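Local coordinates for metallo-beta-lactamase family protein (Thermus thermophilus, PDB 2ZO4) that binds two zinc ions in a metallo-beta-lactamase fold and is probably a hydrolase, though its substrate is not established, at residues Ile15-Lys20 with Thr38-Arg43; Glu111-Leu116 with Leu202-Arg207; Arg164-Pro169 with Leu218-Asp223. One frame throughout, in Å; residues are numbered along the deposited sequence.

The three contacts all lie in the metallo-beta-lactamase part of the chain, around its two-zinc site. Contact 1 closes before the other two open. Contacts 2 and 3 alternate along the chain, so their segments cross in sequence. Contact 1 joins the loops that follow strands 8-14 and 32-36 of the six-stranded sheet. Contact 3 packs helix 210-222 on the five-stranded sheet, and contact 2 sets helix 110-119 against the loop leading into that same helix. The centres are about 23 to 26 Å apart. Contacts 2 and 3 touch where Arg207 packs on Trp167 and Pro169. Contacts 1 and 2 thus bring loop residues near zinc ligands, while contact 3 holds a helix on the second sheet.

Contact 1. Residues Ile15-Lys20 with Thr38-Arg43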
ATOM      1  N   ILE A  15       9.575 -11.242  -1.833  1.00 19.87           N
ATOM      2  CA  ILE A  15       8.451 -11.348  -0.902  1.00 20.61           C
ATOM      3  C   ILE A  15       7.572 -12.561  -1.239  1.00 21.37           C
ATOM      4  O   ILE A  15       7.382 -12.884  -2.416  1.00 21.50           O
ATOM      5  CB  ILE A  15       7.597 -10.042  -0.843  1.00 20.45           C
ATOM      6  CG1 ILE A  15       7.087  -9.636  -2.234  1.00 20.16           C
ATOM      7  CG2 ILE A  15       8.388  -8.916  -0.190  1.00 20.01           C
ATOM      8  CD1 ILE A  15       6.006  -8.554  -2.221  1.00 20.52           C
ATOM      9  N   PRO A  16       7.043 -13.245  -0.206  1.00 22.16           N
ATOM     10  CA  PRO A  16       6.270 -14.468  -0.429  1.00 22.74           C
ATOM     11  C   PRO A  16       4.818 -14.206  -0.849  1.00 23.30           C
ATOM     12  O   PRO A  16       3.906 -14.906  -0.399  1.00 23.74           O
ATOM     13  CB  PRO A  16       6.324 -15.155   0.938  1.00 22.79           C
ATOM     14  CG  PRO A  16       6.388 -14.031   1.910  1.00 22.52           C
ATOM     15  CD  PRO A  16       7.158 -12.922   1.231  1.00 22.26           C
ATOM     16  N   TYR A  17       4.622 -13.211  -1.715  1.00 23.60           N
ATOM     17  CA  TYR A  17       3.298 -12.822  -2.204  1.00 23.95           C
ATOM     18  C   TYR A  17       3.310 -12.709  -3.733  1.00 23.74           C
ATOM     19  O   TYR A  17       4.382 -12.576  -4.327  1.00 23.80           O
ATOM     20  CB  TYR A  17       2.845 -11.509  -1.546  1.00 24.39           C
ATOM     21  CG  TYR A  17       2.831 -11.591  -0.038  1.00 24.99           C
ATOM     22  CD1 TYR A  17       1.855 -12.334   0.628  1.00 25.70           C
ATOM     23  CD2 TYR A  17       3.812 -10.954   0.724  1.00 25.39           C
ATOM     24  CE1 TYR A  17       1.847 -12.434   2.014  1.00 26.21           C
ATOM     25  CE2 TYR A  17       3.814 -11.045   2.110  1.00 25.67           C
ATOM     26  CZ  TYR A  17       2.827 -11.787   2.747  1.00 26.05           C
ATOM     27  OH  TYR A  17       2.818 -11.885   4.117  1.00 26.18           O
ATOM     28  N   PRO A  18       2.126 -12.798  -4.379  1.00 23.65           N
ATOM     29  CA  PRO A  18       2.031 -12.760  -5.851  1.00 23.44           C
ATOM     30  C   PRO A  18       2.804 -11.626  -6.544  1.00 23.20           C
ATOM     31  O   PRO A  18       3.185 -11.778  -7.704  1.00 23.13           O
ATOM     32  CB  PRO A  18       0.523 -12.628  -6.117  1.00 23.61           C
ATOM     33  CG  PRO A  18      -0.131 -12.452  -4.777  1.00 23.73           C
ATOM     34  CD  PRO A  18       0.805 -12.985  -3.752  1.00 23.57           C
ATOM     35  N   LEU A  19       3.039 -10.514  -5.845  1.00 22.96           N
ATOM     36  CA  LEU A  19       3.852  -9.413  -6.387  1.00 22.71           C
ATOM     37  C   LEU A  19       5.333  -9.796  -6.517  1.00 22.42           C
ATOM     38  O   LEU A  19       6.057  -9.219  -7.332  1.00 22.48           O
ATOM     39  CB  LEU A  19       3.698  -8.151  -5.535  1.00 22.94           C
ATOM     40  N   LYS A  20       5.763 -10.753  -5.689  1.00 21.96           N
ATOM     41  CA  LYS A  20       7.084 -11.415  -5.764  1.00 21.47           C
ATOM     42  C   LYS A  20       8.282 -10.587  -5.302  1.00 20.76           C
ATOM     43  O   LYS A  20       9.223 -11.130  -4.711  1.00 20.82           O
ATOM     44  CB  LYS A  20       7.343 -12.010  -7.157  1.00 21.83           C
ATOM     45  CG  LYS A  20       6.471 -13.227  -7.511  1.00 23.02           C
ATOM     46  CD  LYS A  20       6.902 -14.498  -6.771  1.00 25.24           C
ATOM     47  CE  LYS A  20       8.228 -15.063  -7.300  1.00 26.57           C
ATOM     48  NZ  LYS A  20       8.770 -16.129  -6.400  1.00 27.24           N
ATOM     49  N   THR A  38      10.632  -1.466   4.260  1.00 11.40           N
ATOM     50  CA  THR A  38      11.514  -2.366   5.022  1.00 11.84           C
ATOM     51  C   THR A  38      11.399  -3.858   4.706  1.00 12.24           C
ATOM     52  O   THR A  38      12.074  -4.665   5.343  1.00 12.59           O
ATOM     53  CB  THR A  38      11.280  -2.231   6.553  1.00 11.66           C
ATOM     54  OG1 THR A  38       9.929  -2.598   6.870  1.00 11.62           O
ATOM     55  CG2 THR A  38      11.555  -0.825   7.034  1.00 11.45           C
ATOM     56  N   ALA A  39      10.558  -4.221   3.739  1.00 12.57           N
ATOM     57  CA  ALA A  39      10.201  -5.624   3.496  1.00 13.06           C
ATOM     58  C   ALA A  39       9.638  -6.279   4.763  1.00 13.45           C
ATOM     59  O   ALA A  39       8.908  -5.636   5.522  1.00 13.38           O
ATOM     60  CB  ALA A  39      11.389  -6.415   2.928  1.00 12.88           C
ATOM     61  N   LEU A  40       9.983  -7.541   5.004  1.00 13.80           N
ATOM     62  CA  LEU A  40       9.377  -8.303   6.104  1.00 14.35           C
ATOM     63  C   LEU A  40      10.267  -9.452   6.580  1.00 14.69           C
ATOM     64  O   LEU A  40      11.296  -9.748   5.968  1.00 14.62           O
ATOM     65  CB  LEU A  40       7.983  -8.821   5.705  1.00 14.12           C
ATOM     66  CG  LEU A  40       7.835 -10.029   4.772  1.00 14.54           C
ATOM     67  CD1 LEU A  40       6.365 -10.392   4.642  1.00 13.76           C
ATOM     68  CD2 LEU A  40       8.456  -9.790   3.395  1.00 14.89           C
ATOM     69  N   GLY A  41       9.847 -10.095   7.670  1.00 15.19           N
ATOM     70  CA  GLY A  41      10.665 -11.085   8.364  1.00 15.68           C
ATOM     71  C   GLY A  41      10.607 -12.483   7.791  1.00 16.14           C
ATOM     72  O   GLY A  41       9.999 -13.377   8.377  1.00 16.47           O
ATOM     73  N   THR A  42      11.222 -12.665   6.628  1.00 16.58           N
ATOM     74  CA  THR A  42      11.529 -13.998   6.118  1.00 16.89           C
ATOM     75  C   THR A  42      13.040 -14.068   6.020  1.00 17.09           C
ATOM     76  O   THR A  42      13.699 -13.029   5.988  1.00 17.14           O
ATOM     77  CB  THR A  42      10.907 -14.282   4.724  1.00 16.89           C
ATOM     78  OG1 THR A  42      11.546 -13.482   3.720  1.00 16.97           O
ATOM     79  CG2 THR A  42       9.408 -14.013   4.719  1.00 16.81           C
ATOM     80  N   ARG A  43      13.586 -15.280   5.969  1.00 17.31           N
ATOM     81  CA  ARG A  43      15.025 -15.468   5.801  1.00 17.58           C
ATOM     82  C   ARG A  43      15.509 -14.889   4.467  1.00 17.71           C
ATOM     83  O   ARG A  43      16.550 -14.223   4.409  1.00 17.82           O
ATOM     84  CB  ARG A  43      15.394 -16.953   5.921  1.00 17.86           C
TER
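Leu40 is the hub of this contact. Its two methyls divide the work. CD2 of Leu40 meets CG2 of Ile15 at 3.7 Å, and the two side chains cross at about a right angle. The same Leu40 CD2 lies 4.0 Å from CD of Pro16. The other methyl, Leu40 CD1, comes to the edge of the Tyr17 ring, near its plane, with 3.7 Å to Tyr17 CE2. The leucine reaches all three with CG set between its own backbone N and carbonyl carbon (chi1 77°). Beside it, the Thr42 methyl CG2 is 4.1 Å from CG at the outer end of the Pro16 ring. Pro16 CG also lies over one face of the Tyr17 ring, offset toward the rim.

The contact across the loops is apolar, and polar bonds shape each loop. A type I turn from Tyr17 to Lys20 folds the first loop, with Lys20 N bonded to Tyr17 O at 2.7 Å. Ile15 N bonds Lys20 O at 2.9 Å. Tyr17 OH is held by Thr137 and Arg140. In the second loop Gly41 centres an inverse gamma turn, and Thr42 OG1 caps helix 43-55 through Ala45 N.

Ile15 also packs on Asp74 and His233, both ligands of the second zinc, and its side chain is about 6 Å from a zinc ion. The contact joins the loops after strands 8-14 and 32-36 beside the dinuclear zinc site of the metallo-beta-lactamase fold.

Contact 2. Residues Glu111-Leu116 with Leu202-Arg207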
ATOM      1  N   GLU A 111     -12.789 -10.215  14.424  1.00 28.66           N
ATOM      2  CA  GLU A 111     -14.168 -10.670  14.218  1.00 28.88           C
ATOM      3  C   GLU A 111     -14.836  -9.987  13.026  1.00 28.96           C
ATOM      4  O   GLU A 111     -15.511 -10.644  12.227  1.00 29.11           O
ATOM      5  CB  GLU A 111     -15.005 -10.453  15.483  1.00 29.01           C
ATOM      6  N   ALA A 112     -14.639  -8.672  12.914  1.00 28.79           N
ATOM      7  CA  ALA A 112     -15.174  -7.889  11.796  1.00 28.55           C
ATOM      8  C   ALA A 112     -14.572  -8.312  10.457  1.00 28.45           C
ATOM      9  O   ALA A 112     -15.283  -8.382   9.452  1.00 28.54           O
ATOM     10  CB  ALA A 112     -14.962  -6.403  12.035  1.00 28.55           C
ATOM     11  N   SER A 113     -13.268  -8.595  10.450  1.00 28.25           N
ATOM     12  CA  SER A 113     -12.579  -9.082   9.253  1.00 28.26           C
ATOM     13  C   SER A 113     -13.206 -10.372   8.724  1.00 28.29           C
ATOM     14  O   SER A 113     -13.456 -10.488   7.525  1.00 28.28           O
ATOM     15  CB  SER A 113     -11.086  -9.299   9.517  1.00 28.17           C
ATOM     16  OG  SER A 113     -10.453  -8.109   9.955  1.00 28.37           O
ATOM     17  N   TRP A 114     -13.460 -11.329   9.618  1.00 28.33           N
ATOM     18  CA  TRP A 114     -14.059 -12.611   9.232  1.00 28.38           C
ATOM     19  C   TRP A 114     -15.519 -12.447   8.821  1.00 28.05           C
ATOM     20  O   TRP A 114     -15.947 -13.007   7.808  1.00 28.16           O
ATOM     21  CB  TRP A 114     -13.943 -13.659  10.351  1.00 28.83           C
ATOM     22  CG  TRP A 114     -12.559 -13.846  10.934  1.00 29.14           C
ATOM     23  CD1 TRP A 114     -12.255 -14.083  12.246  1.00 29.72           C
ATOM     24  CD2 TRP A 114     -11.303 -13.808  10.234  1.00 29.58           C
ATOM     25  NE1 TRP A 114     -10.893 -14.196  12.407  1.00 29.95           N
ATOM     26  CE2 TRP A 114     -10.285 -14.028  11.191  1.00 29.51           C
ATOM     27  CE3 TRP A 114     -10.938 -13.604   8.895  1.00 29.89           C
ATOM     28  CZ2 TRP A 114      -8.928 -14.054  10.852  1.00 29.59           C
ATOM     29  CZ3 TRP A 114      -9.583 -13.631   8.558  1.00 29.88           C
ATOM     30  CH2 TRP A 114      -8.598 -13.855   9.535  1.00 29.48           C
ATOM     31  N   ARG A 115     -16.269 -11.679   9.611  1.00 27.46           N
ATOM     32  CA  ARG A 115     -17.675 -11.390   9.328  1.00 27.10           C
ATOM     33  C   ARG A 115     -17.865 -10.707   7.970  1.00 26.82           C
ATOM     34  O   ARG A 115     -18.817 -11.012   7.252  1.00 27.00           O
ATOM     35  CB  ARG A 115     -18.293 -10.543  10.444  1.00 26.91           C
ATOM     36  N   LEU A 116     -16.952  -9.802   7.618  1.00 26.27           N
ATOM     37  CA  LEU A 116     -16.984  -9.136   6.316  1.00 25.77           C
ATOM     38  C   LEU A 116     -16.895 -10.144   5.169  1.00 25.65           C
ATOM     39  O   LEU A 116     -17.611 -10.020   4.175  1.00 25.33           O
ATOM     40  CB  LEU A 116     -15.868  -8.089   6.206  1.00 25.76           C
ATOM     41  CG  LEU A 116     -16.000  -6.995   5.135  1.00 25.52           C
ATOM     42  CD1 LEU A 116     -17.247  -6.138   5.344  1.00 24.66           C
ATOM     43  CD2 LEU A 116     -14.754  -6.123   5.107  1.00 25.53           C
ATOM     44  N   LEU A 202     -11.312  -3.046   0.345  1.00 15.62           N
ATOM     45  CA  LEU A 202     -12.140  -2.665   1.479  1.00 15.43           C
ATOM     46  C   LEU A 202     -11.988  -3.729   2.563  1.00 15.53           C
ATOM     47  O   LEU A 202     -12.425  -4.871   2.396  1.00 14.72           O
ATOM     48  CB  LEU A 202     -13.609  -2.504   1.065  1.00 15.43           C
ATOM     49  CG  LEU A 202     -14.513  -1.690   2.005  1.00 15.55           C
ATOM     50  CD1 LEU A 202     -15.608  -0.964   1.221  1.00 15.45           C
ATOM     51  CD2 LEU A 202     -15.121  -2.550   3.119  1.00 15.27           C
ATOM     52  N   TRP A 203     -11.338  -3.342   3.659  1.00 15.68           N
ATOM     53  CA  TRP A 203     -11.129  -4.224   4.804  1.00 15.98           C
ATOM     54  C   TRP A 203     -11.934  -3.703   5.995  1.00 15.99           C
ATOM     55  O   TRP A 203     -12.574  -2.651   5.908  1.00 16.13           O
ATOM     56  CB  TRP A 203      -9.635  -4.314   5.148  1.00 16.39           C
ATOM     57  CG  TRP A 203      -8.755  -4.589   3.953  1.00 16.61           C
ATOM     58  CD1 TRP A 203      -8.097  -3.663   3.193  1.00 17.21           C
ATOM     59  CD2 TRP A 203      -8.452  -5.868   3.377  1.00 16.62           C
ATOM     60  NE1 TRP A 203      -7.401  -4.287   2.184  1.00 17.09           N
ATOM     61  CE2 TRP A 203      -7.601  -5.638   2.275  1.00 16.92           C
ATOM     62  CE3 TRP A 203      -8.809  -7.185   3.692  1.00 17.74           C
ATOM     63  CZ2 TRP A 203      -7.104  -6.678   1.482  1.00 17.16           C
ATOM     64  CZ3 TRP A 203      -8.318  -8.219   2.900  1.00 17.33           C
ATOM     65  CH2 TRP A 203      -7.474  -7.958   1.810  1.00 17.09           C
ATOM     66  N   ALA A 204     -11.908  -4.440   7.102  1.00 15.78           N
ATOM     67  CA  ALA A 204     -12.643  -4.062   8.311  1.00 15.68           C
ATOM     68  C   ALA A 204     -12.203  -2.720   8.921  1.00 15.67           C
ATOM     69  O   ALA A 204     -12.994  -2.054   9.590  1.00 15.67           O
ATOM     70  CB  ALA A 204     -12.556  -5.180   9.350  1.00 16.02           C
ATOM     71  N   TYR A 205     -10.953  -2.325   8.676  1.00 15.51           N
ATOM     72  CA  TYR A 205     -10.387  -1.102   9.263  1.00 15.46           C
ATOM     73  C   TYR A 205     -10.325   0.084   8.298  1.00 15.31           C
ATOM     74  O   TYR A 205      -9.879   1.168   8.672  1.00 15.52           O
ATOM     75  CB  TYR A 205      -8.983  -1.376   9.824  1.00 15.71           C
ATOM     76  CG  TYR A 205      -8.011  -1.992   8.836  1.00 15.75           C
ATOM     77  CD1 TYR A 205      -7.354  -1.206   7.881  1.00 15.97           C
ATOM     78  CD2 TYR A 205      -7.740  -3.359   8.863  1.00 16.12           C
ATOM     79  CE1 TYR A 205      -6.461  -1.776   6.970  1.00 16.08           C
ATOM     80  CE2 TYR A 205      -6.850  -3.937   7.957  1.00 15.98           C
ATOM     81  CZ  TYR A 205      -6.213  -3.141   7.017  1.00 15.92           C
ATOM     82  OH  TYR A 205      -5.329  -3.711   6.127  1.00 16.37           O
ATOM     83  N   THR A 206     -10.768  -0.134   7.064  1.00 14.94           N
ATOM     84  CA  THR A 206     -10.652   0.840   5.981  1.00 14.74           C
ATOM     85  C   THR A 206     -11.628   2.015   6.143  1.00 14.77           C
ATOM     86  O   THR A 206     -12.701   1.861   6.723  1.00 14.51           O
ATOM     87  CB  THR A 206     -10.866   0.131   4.606  1.00 14.74           C
ATOM     88  OG1 THR A 206      -9.954  -0.968   4.491  1.00 14.53           O
ATOM     89  CG2 THR A 206     -10.617   1.075   3.434  1.00 14.98           C
ATOM     90  N   ARG A 207     -11.233   3.185   5.636  1.00 14.82           N
ATOM     91  CA  ARG A 207     -12.138   4.328   5.434  1.00 15.08           C
ATOM     92  C   ARG A 207     -13.359   3.907   4.605  1.00 15.19           C
ATOM     93  O   ARG A 207     -13.341   2.854   3.962  1.00 15.36           O
ATOM     94  CB  ARG A 207     -11.395   5.479   4.743  1.00 15.23           C
ATOM     95  CG  ARG A 207     -10.365   6.197   5.625  1.00 15.58           C
ATOM     96  CD  ARG A 207      -9.245   6.846   4.805  1.00 16.24           C
ATOM     97  NE  ARG A 207      -9.729   7.891   3.898  1.00 17.09           N
ATOM     98  CZ  ARG A 207      -9.931   9.163   4.239  1.00 17.71           C
ATOM     99  NH1 ARG A 207      -9.694   9.573   5.478  1.00 17.86           N
ATOM    100  NH2 ARG A 207     -10.375  10.028   3.336  1.00 17.00           N
TER
HETATM  101  O   HOH W   1     -10.415  -6.882   7.215  1.00 21.12           O
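Ser113 and Ala204 bring the backbones closest, with their CA atoms 5.1 Å apart, where helix 110-119 meets the type I beta turn from Trp203 to Thr206. This is a surface contact in the metallo-beta-lactamase fold, between a helix and the loop that leads from strand 185-189 to helix 210-222.

Ala204 points its methyl at the helix. Its CB touches CB of Ala112 at 3.8 Å and OG of Ser113 at 3.7 Å. One turn along, Leu116 reaches over the backbone of Leu202 to Ala204. Its CG is anti to the backbone N (chi1 -161°), and its CD2 methyl does the touching. That methyl rests 3.8 Å from Leu202 O, and it also touches Trp203 C and Ala204 N. It meets the Leu202 side chain, CD2 to CD2, at 4.1 Å. Leu293 of helix 286-301 touches both leucines, so that helix joins this cluster.

The turn is tied inside as well. Trp203 N gives a hydrogen bond to Thr206 OG1, with an angle of 154° at the hydrogen. The Trp203 side chain is about 5 Å from the side chain of His72, a zinc ligand. Ser113 OG is also bonded to O of Phe109, the residue just before its helix. A water bridges the two segments: it donates to Ser113 OG at 3.0 Å and accepts from Ala204 N at 2.9 Å.

Contact 3. Residues Arg164-Pro169 with Leu218-Asp223; sequences RVLWTP and LDRLAD
The guanidinium of Arg220 is laid over the side chain of Leu166. CB of Leu166 sits 4.1 Å above the plane of the group, over its centre. CD2 of Leu166 is on the face too, 3.6 Å from Arg220 NH2. The arginine gets there with CG anti to its backbone N (chi1 -160°) and a bend at chi2, which carries the chain from the helix out across the strand. The two side chains cross at a slant. Trp167 O lies at the edge of the guanidinium, near its plane, 3.0 Å from Arg220 NH1, but the angle is too poor for a hydrogen bond. The charge has a firmer partner in Asp152, which forms a salt bridge with Arg220 NH2. The same Asp152 OD1 takes the N-H of Trp167, so one carboxylate links the helix side chain to the strand backbone.

Beside the arginine, the rest of the contact is apolar. Leu221 begins off to one side of the strand, but its end comes nearer. CD2 of Leu221 meets CG2 of Thr168 at 3.9 Å, with the two side chains crossing at about a right angle. The same methyl is 4.2 Å from CD1 of Leu166. The Thr168 hydroxyl is bonded to ND1 of His175, and its methyl faces the leucine.

Trp167 points the other way, stacks on His92 and bonds Asp173 O through NE1. The strand 164-167 and helix 218-222 run roughly antiparallel, at 146°, their axes coming within 10.3 Å. Strand 161-167 lies between strands 155-158 and 176-180 in the five-stranded sheet. Helix 210-222 covers this sheet with Arg220 and Leu221, while Leu218 and Ala222 pack on helix 240-261.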
ATOM      1  N   ARG A 164       8.821  15.710   0.468  1.00 13.10           N
ATOM      2  CA  ARG A 164       7.477  16.171   0.781  1.00 11.99           C
ATOM      3  C   ARG A 164       6.563  14.971   0.989  1.00 11.21           C
ATOM      4  O   ARG A 164       6.474  14.095   0.124  1.00 10.87           O
ATOM      5  CB  ARG A 164       6.930  17.060  -0.342  1.00 11.71           C
ATOM      6  CG  ARG A 164       5.556  17.678  -0.057  1.00 12.05           C
ATOM      7  CD  ARG A 164       5.634  18.820   0.957  1.00 12.65           C
ATOM      8  NE  ARG A 164       6.415  19.943   0.435  1.00 13.33           N
ATOM      9  CZ  ARG A 164       6.767  21.021   1.135  1.00 13.51           C
ATOM     10  NH1 ARG A 164       6.413  21.149   2.408  1.00 12.45           N
ATOM     11  NH2 ARG A 164       7.483  21.975   0.551  1.00 13.08           N
ATOM     12  N   VAL A 165       5.888  14.937   2.134  1.00 10.39           N
ATOM     13  CA  VAL A 165       4.934  13.871   2.437  1.00  9.74           C
ATOM     14  C   VAL A 165       3.604  14.120   1.722  1.00  9.69           C
ATOM     15  O   VAL A 165       2.945  15.144   1.936  1.00  9.20           O
ATOM     16  CB  VAL A 165       4.718  13.704   3.964  1.00 10.01           C
ATOM     17  CG1 VAL A 165       3.724  12.564   4.263  1.00  9.45           C
ATOM     18  CG2 VAL A 165       6.044  13.431   4.654  1.00  9.41           C
ATOM     19  N   LEU A 166       3.223  13.179   0.861  1.00  9.50           N
ATOM     20  CA  LEU A 166       1.960  13.274   0.135  1.00  9.53           C
ATOM     21  C   LEU A 166       1.027  12.160   0.564  1.00  9.29           C
ATOM     22  O   LEU A 166       1.223  11.005   0.191  1.00  9.24           O
ATOM     23  CB  LEU A 166       2.180  13.208  -1.378  1.00  9.34           C
ATOM     24  CG  LEU A 166       3.230  14.095  -2.048  1.00 10.17           C
ATOM     25  CD1 LEU A 166       3.303  13.730  -3.516  1.00 10.25           C
ATOM     26  CD2 LEU A 166       2.923  15.587  -1.872  1.00 11.50           C
ATOM     27  N   TRP A 167       0.022  12.516   1.359  1.00  9.48           N
ATOM     28  CA  TRP A 167      -1.012  11.579   1.770  1.00  9.56           C
ATOM     29  C   TRP A 167      -1.808  11.178   0.540  1.00  9.53           C
ATOM     30  O   TRP A 167      -2.412  12.022  -0.138  1.00  9.22           O
ATOM     31  CB  TRP A 167      -1.917  12.203   2.834  1.00 10.04           C
ATOM     32  CG  TRP A 167      -3.019  11.310   3.345  1.00 10.47           C
ATOM     33  CD1 TRP A 167      -2.944   9.968   3.600  1.00 10.97           C
ATOM     34  CD2 TRP A 167      -4.351  11.709   3.692  1.00 10.84           C
ATOM     35  NE1 TRP A 167      -4.152   9.506   4.074  1.00 10.54           N
ATOM     36  CE2 TRP A 167      -5.032  10.554   4.142  1.00 11.23           C
ATOM     37  CE3 TRP A 167      -5.036  12.934   3.668  1.00 11.64           C
ATOM     38  CZ2 TRP A 167      -6.369  10.585   4.562  1.00 11.36           C
ATOM     39  CZ3 TRP A 167      -6.371  12.964   4.082  1.00 11.37           C
ATOM     40  CH2 TRP A 167      -7.021  11.795   4.521  1.00 11.56           C
ATOM     41  N   THR A 168      -1.764   9.884   0.240  1.00  9.19           N
ATOM     42  CA  THR A 168      -2.404   9.324  -0.946  1.00  8.99           C
ATOM     43  C   THR A 168      -3.241   8.095  -0.560  1.00  9.09           C
ATOM     44  O   THR A 168      -2.858   6.955  -0.863  1.00  9.31           O
ATOM     45  CB  THR A 168      -1.360   8.962  -2.027  1.00  9.23           C
ATOM     46  OG1 THR A 168      -0.165   8.481  -1.397  1.00  9.23           O
ATOM     47  CG2 THR A 168      -1.018  10.192  -2.885  1.00  8.71           C
ATOM     48  N   PRO A 169      -4.389   8.324   0.115  1.00  8.77           N
ATOM     49  CA  PRO A 169      -5.247   7.234   0.575  1.00  8.90           C
ATOM     50  C   PRO A 169      -5.896   6.480  -0.588  1.00  8.89           C
ATOM     51  O   PRO A 169      -6.013   7.025  -1.688  1.00  8.80           O
ATOM     52  CB  PRO A 169      -6.314   7.957   1.402  1.00  8.74           C
ATOM     53  CG  PRO A 169      -6.370   9.330   0.812  1.00  8.65           C
ATOM     54  CD  PRO A 169      -4.955   9.642   0.459  1.00  8.77           C
ATOM     55  N   LEU A 218      -4.897   9.512  -7.361  1.00 12.52           N
ATOM     56  CA  LEU A 218      -4.398   9.474  -8.739  1.00 13.37           C
ATOM     57  C   LEU A 218      -4.464  10.849  -9.401  1.00 14.14           C
ATOM     58  O   LEU A 218      -3.535  11.238 -10.105  1.00 14.48           O
ATOM     59  CB  LEU A 218      -5.180   8.460  -9.582  1.00 13.09           C
ATOM     60  CG  LEU A 218      -5.189   6.974  -9.213  1.00 13.17           C
ATOM     61  CD1 LEU A 218      -6.142   6.225 -10.133  1.00 12.86           C
ATOM     62  CD2 LEU A 218      -3.790   6.359  -9.257  1.00 12.80           C
ATOM     63  N   ASP A 219      -5.563  11.570  -9.176  1.00 15.09           N
ATOM     64  CA  ASP A 219      -5.715  12.951  -9.648  1.00 16.11           C
ATOM     65  C   ASP A 219      -4.611  13.844  -9.095  1.00 16.40           C
ATOM     66  O   ASP A 219      -3.993  14.604  -9.841  1.00 16.54           O
ATOM     67  CB  ASP A 219      -7.075  13.521  -9.231  1.00 16.76           C
ATOM     68  CG  ASP A 219      -8.199  13.149 -10.184  1.00 18.76           C
ATOM     69  OD1 ASP A 219      -8.002  13.203 -11.419  1.00 21.15           O
ATOM     70  OD2 ASP A 219      -9.298  12.813  -9.691  1.00 21.71           O
ATOM     71  N   ARG A 220      -4.375  13.742  -7.785  1.00 16.74           N
ATOM     72  CA  ARG A 220      -3.351  14.521  -7.087  1.00 17.28           C
ATOM     73  C   ARG A 220      -1.967  14.259  -7.684  1.00 17.39           C
ATOM     74  O   ARG A 220      -1.236  15.200  -7.988  1.00 17.55           O
ATOM     75  CB  ARG A 220      -3.370  14.195  -5.585  1.00 17.29           C
ATOM     76  CG  ARG A 220      -2.710  15.232  -4.678  1.00 18.24           C
ATOM     77  CD  ARG A 220      -1.393  14.731  -4.085  1.00 20.43           C
ATOM     78  NE  ARG A 220      -0.815  15.693  -3.145  1.00 20.99           N
ATOM     79  CZ  ARG A 220      -1.009  15.690  -1.826  1.00 21.41           C
ATOM     80  NH1 ARG A 220      -1.767  14.763  -1.250  1.00 21.32           N
ATOM     81  NH2 ARG A 220      -0.433  16.620  -1.072  1.00 20.73           N
ATOM     82  N   LEU A 221      -1.632  12.983  -7.871  1.00 17.33           N
ATOM     83  CA  LEU A 221      -0.358  12.587  -8.480  1.00 17.52           C
ATOM     84  C   LEU A 221      -0.247  12.994  -9.950  1.00 17.61           C
ATOM     85  O   LEU A 221       0.838  13.335 -10.412  1.00 17.72           O
ATOM     86  CB  LEU A 221      -0.119  11.079  -8.335  1.00 17.27           C
ATOM     87  CG  LEU A 221      -0.023  10.510  -6.915  1.00 17.31           C
ATOM     88  CD1 LEU A 221       0.235   9.002  -6.963  1.00 17.04           C
ATOM     89  CD2 LEU A 221       1.044  11.227  -6.085  1.00 16.66           C
ATOM     90  N   ALA A 222      -1.365  12.961 -10.671  1.00 17.84           N
ATOM     91  CA  ALA A 222      -1.390  13.349 -12.085  1.00 18.00           C
ATOM     92  C   ALA A 222      -0.986  14.812 -12.293  1.00 18.13           C
ATOM     93  O   ALA A 222      -0.281  15.131 -13.249  1.00 18.20           O
ATOM     94  CB  ALA A 222      -2.758  13.084 -12.690  1.00 17.84           C
ATOM     95  N   ASP A 223      -1.428  15.682 -11.386  1.00 18.43           N
ATOM     96  CA  ASP A 223      -1.176  17.124 -11.470  1.00 18.63           C
ATOM     97  C   ASP A 223       0.102  17.553 -10.751  1.00 18.10           C
ATOM     98  O   ASP A 223       0.456  18.737 -10.757  1.00 17.98           O
ATOM     99  CB  ASP A 223      -2.372  17.903 -10.902  1.00 19.18           C
ATOM    100  CG  ASP A 223      -3.672  17.598 -11.627  1.00 20.91           C
ATOM    101  OD1 ASP A 223      -3.685  17.616 -12.876  1.00 23.59           O
ATOM    102  OD2 ASP A 223      -4.692  17.349 -10.944  1.00 23.59           O
TER